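Local coordinates for lumazine protein (Photobacterium kishitanii, PDB 3A35) that acts as an antenna protein that shifts the bioluminescence emission of bacterial luciferase to shorter wavelength, at residues 27-32 against 81-86. Sequence-based numbering, arbitrary orientation.
Sequences TFPKDI and VNLEVR
The CA atoms of segments 27-32 and 81-86 are closest at Ile-32 and Val-85, 7.6 Å apart, where the short helix 30-34 faces the chain of strand 80-84, and apolar side chains fill the gap. Leu-83 illustrates how one branched residue can serve several partners. Leu-83 CD1 lies over the ring face of Phe-28, 3.6 Å from the centroid and only 8° off the normal, a well-centred CH-pi contact. The other methyl, Leu-83 CD2, reaches the far end of the same ring, 3.7 Å from Phe-28 CE1. Pro-29, at the N-cap position of the helix, brings its ring CD to 3.9 Å from Leu-83 CD1. From the first helical turn Ile-32 extends its long branch, CD1 anti to CA about the CB-CG1 bond (chi2 178°), so that Ile-32 CD1 lies 4.0 Å from Leu-83 CB. The short branch, Ile-32 CG2, meets Val-85 CG2 at 3.8 Å, the two side chains running antiparallel past one another. Met-42 of strand 41-44 touches both Phe-28 and Leu-83, while Val-59 and Phe-61 of strand 58-63 also pack on Phe-28, drawing the cluster into the domain core. A short helix after the second strand thus closes the end of a six-stranded antiparallel barrel, the lumazine-binding fold shared with riboflavin synthase.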
ATOM      1  N   THR A  27      15.199  -2.325   0.479  1.00 11.00           N
ATOM      2  CA  THR A  27      15.828  -2.953  -0.698  1.00 12.52           C
ATOM      3  C   THR A  27      14.861  -3.061  -1.821  1.00 12.08           C
ATOM      4  O   THR A  27      13.724  -3.614  -1.705  1.00 13.43           O
ATOM      5  CB  THR A  27      16.244  -4.385  -0.299  1.00 12.50           C
ATOM      6  OG1 THR A  27      17.172  -4.302   0.788  1.00 15.34           O
ATOM      7  CG2 THR A  27      16.906  -5.107  -1.476  1.00 14.74           C
ATOM      8  N   PHE A  28      15.268  -2.521  -2.976  1.00 12.01           N
ATOM      9  CA  PHE A  28      14.425  -2.496  -4.146  1.00 12.30           C
ATOM     10  C   PHE A  28      14.873  -3.508  -5.174  1.00 13.26           C
ATOM     11  O   PHE A  28      16.052  -3.690  -5.303  1.00 16.45           O
ATOM     12  CB  PHE A  28      14.450  -1.127  -4.877  1.00 11.94           C
ATOM     13  CG  PHE A  28      13.477  -0.078  -4.371  1.00 11.21           C
ATOM     14  CD1 PHE A  28      13.052  -0.027  -3.041  1.00 11.70           C
ATOM     15  CD2 PHE A  28      12.985   0.865  -5.263  1.00 12.22           C
ATOM     16  CE1 PHE A  28      12.111   0.937  -2.651  1.00 11.37           C
ATOM     17  CE2 PHE A  28      12.091   1.898  -4.849  1.00 11.02           C
ATOM     18  CZ  PHE A  28      11.695   1.936  -3.593  1.00  9.46           C
ATOM     19  N   PRO A  29      13.912  -4.065  -5.898  1.00 13.88           N
ATOM     20  CA  PRO A  29      14.318  -4.915  -7.043  1.00 13.77           C
ATOM     21  C   PRO A  29      14.963  -4.061  -8.105  1.00 16.29           C
ATOM     22  O   PRO A  29      14.651  -2.858  -8.253  1.00 15.54           O
ATOM     23  CB  PRO A  29      12.976  -5.557  -7.499  1.00 16.47           C
ATOM     24  CG  PRO A  29      11.896  -4.800  -6.905  1.00 18.67           C
ATOM     25  CD  PRO A  29      12.438  -3.935  -5.737  1.00 14.93           C
ATOM     26  N   LYS A  30      15.804  -4.688  -8.935  1.00 18.05           N
ATOM     27  CA  LYS A  30      16.618  -3.890  -9.826  1.00 20.31           C
ATOM     28  C   LYS A  30      15.836  -3.051 -10.828  1.00 17.51           C
ATOM     29  O   LYS A  30      16.229  -1.878 -11.023  1.00 18.31           O
ATOM     30  CB  LYS A  30      17.637  -4.773 -10.642  1.00 21.80           C
ATOM     31  CG  LYS A  30      18.752  -3.799 -11.310  1.00 30.66           C
ATOM     32  CD  LYS A  30      19.813  -3.341 -10.290  1.00 37.75           C
ATOM     33  CE  LYS A  30      20.945  -2.438 -10.893  1.00 34.89           C
ATOM     34  NZ  LYS A  30      21.805  -1.857  -9.792  1.00 37.36           N
ATOM     35  N   ASP A  31      14.742  -3.557 -11.387  1.00 17.32           N
ATOM     36  CA  ASP A  31      13.959  -2.761 -12.359  1.00 19.40           C
ATOM     37  C   ASP A  31      13.352  -1.524 -11.769  1.00 20.19           C
ATOM     38  O   ASP A  31      13.272  -0.472 -12.353  1.00 22.31           O
ATOM     39  CB  ASP A  31      12.905  -3.636 -13.110  1.00 21.19           C
ATOM     40  CG  ASP A  31      11.717  -4.172 -12.210  1.00 33.07           C
ATOM     41  OD1 ASP A  31      11.896  -4.489 -10.941  1.00 35.35           O
ATOM     42  OD2 ASP A  31      10.582  -4.341 -12.807  1.00 40.95           O
ATOM     43  N   ILE A  32      12.877  -1.614 -10.547  1.00 16.03           N
ATOM     44  CA  ILE A  32      12.327  -0.418  -9.943  1.00 15.28           C
ATOM     45  C   ILE A  32      13.466   0.435  -9.461  1.00 13.87           C
ATOM     46  O   ILE A  32      13.370   1.650  -9.557  1.00 14.31           O
ATOM     47  CB  ILE A  32      11.386  -0.787  -8.729  1.00 15.42           C
ATOM     48  CG1 ILE A  32      10.299  -1.764  -9.300  1.00 18.46           C
ATOM     49  CG2 ILE A  32      10.688   0.506  -8.153  1.00 14.87           C
ATOM     50  CD1 ILE A  32       9.292  -2.294  -8.306  1.00 20.94           C
ATOM     51  N   VAL A  81       6.990  -4.471   1.295  1.00 11.16           N
ATOM     52  CA  VAL A  81       6.164  -3.280   0.986  1.00 11.82           C
ATOM     53  C   VAL A  81       5.864  -3.259  -0.515  1.00 10.88           C
ATOM     54  O   VAL A  81       6.693  -3.633  -1.334  1.00 12.67           O
ATOM     55  CB  VAL A  81       6.804  -1.971   1.421  1.00 11.48           C
ATOM     56  CG1 VAL A  81       7.092  -2.066   2.995  1.00 13.10           C
ATOM     57  CG2 VAL A  81       8.063  -1.720   0.649  1.00 14.07           C
ATOM     58  N   ASN A  82       4.690  -2.779  -0.901  1.00 10.40           N
ATOM     59  CA  ASN A  82       4.366  -2.629  -2.343  1.00 10.21           C
ATOM     60  C   ASN A  82       5.000  -1.390  -2.869  1.00  9.97           C
ATOM     61  O   ASN A  82       4.933  -0.339  -2.217  1.00 12.12           O
ATOM     62  CB  ASN A  82       2.857  -2.552  -2.448  1.00 10.90           C
ATOM     63  CG  ASN A  82       2.172  -3.860  -2.043  1.00 10.45           C
ATOM     64  OD1 ASN A  82       2.821  -4.937  -2.151  1.00 12.25           O
ATOM     65  ND2 ASN A  82       0.919  -3.786  -1.679  1.00 10.76           N
ATOM     66  N   LEU A  83       5.497  -1.434  -4.100  1.00  9.45           N
ATOM     67  CA  LEU A  83       6.119  -0.258  -4.774  1.00  9.56           C
ATOM     68  C   LEU A  83       5.409   0.084  -6.074  1.00 10.19           C
ATOM     69  O   LEU A  83       5.136  -0.843  -6.871  1.00 11.23           O
ATOM     70  CB  LEU A  83       7.597  -0.582  -5.114  1.00 10.34           C
ATOM     71  CG  LEU A  83       8.440  -0.995  -3.883  1.00 11.89           C
ATOM     72  CD1 LEU A  83       9.837  -1.446  -4.327  1.00 14.61           C
ATOM     73  CD2 LEU A  83       8.506   0.175  -2.823  1.00 11.08           C
ATOM     74  N   GLU A  84       5.188   1.370  -6.325  1.00  9.64           N
ATOM     75  CA  GLU A  84       4.658   1.795  -7.648  1.00  9.28           C
ATOM     76  C   GLU A  84       5.252   3.173  -7.973  1.00 11.09           C
ATOM     77  O   GLU A  84       5.130   4.147  -7.206  1.00 12.35           O
ATOM     78  CB  GLU A  84       3.182   1.911  -7.657  1.00 11.03           C
ATOM     79  CG  GLU A  84       2.626   2.260  -9.072  1.00 13.22           C
ATOM     80  CD  GLU A  84       1.164   2.477  -9.121  1.00 16.12           C
ATOM     81  OE1 GLU A  84       0.382   2.355  -8.177  1.00 16.33           O
ATOM     82  OE2 GLU A  84       0.778   2.986 -10.256  1.00 18.75           O
ATOM     83  N   VAL A  85       5.958   3.220  -9.110  1.00 13.29           N
ATOM     84  CA  VAL A  85       6.497   4.506  -9.647  1.00 13.56           C
ATOM     85  C   VAL A  85       5.454   5.086 -10.581  1.00 12.76           C
ATOM     86  O   VAL A  85       4.692   4.377 -11.195  1.00 16.70           O
ATOM     87  CB  VAL A  85       7.803   4.193 -10.348  1.00 14.79           C
ATOM     88  CG1 VAL A  85       8.404   5.504 -11.007  1.00 14.51           C
ATOM     89  CG2 VAL A  85       8.780   3.614  -9.368  1.00 13.84           C
ATOM     90  N   ARG A  86       5.343   6.370 -10.614  1.00 15.56           N
ATOM     91  CA  ARG A  86       4.327   7.027 -11.453  1.00 17.64           C
ATOM     92  C   ARG A  86       4.460   6.640 -12.926  1.00 18.79           C
ATOM     93  O   ARG A  86       5.593   6.416 -13.378  1.00 18.34           O
ATOM     94  CB  ARG A  86       4.305   8.538 -11.338  1.00 21.82           C
ATOM     95  CG  ARG A  86       5.427   9.260 -11.828  1.00 24.36           C
ATOM     96  CD  ARG A  86       5.058  10.774 -11.712  1.00 31.08           C
ATOM     97  NE  ARG A  86       5.335  11.024 -10.289  1.00 33.59           N
ATOM     98  CZ  ARG A  86       4.405  11.291  -9.383  1.00 33.81           C
ATOM     99  NH1 ARG A  86       3.124  11.308  -9.723  1.00 34.86           N
ATOM    100  NH2 ARG A  86       4.754  11.447  -8.134  1.00 27.07           N
TER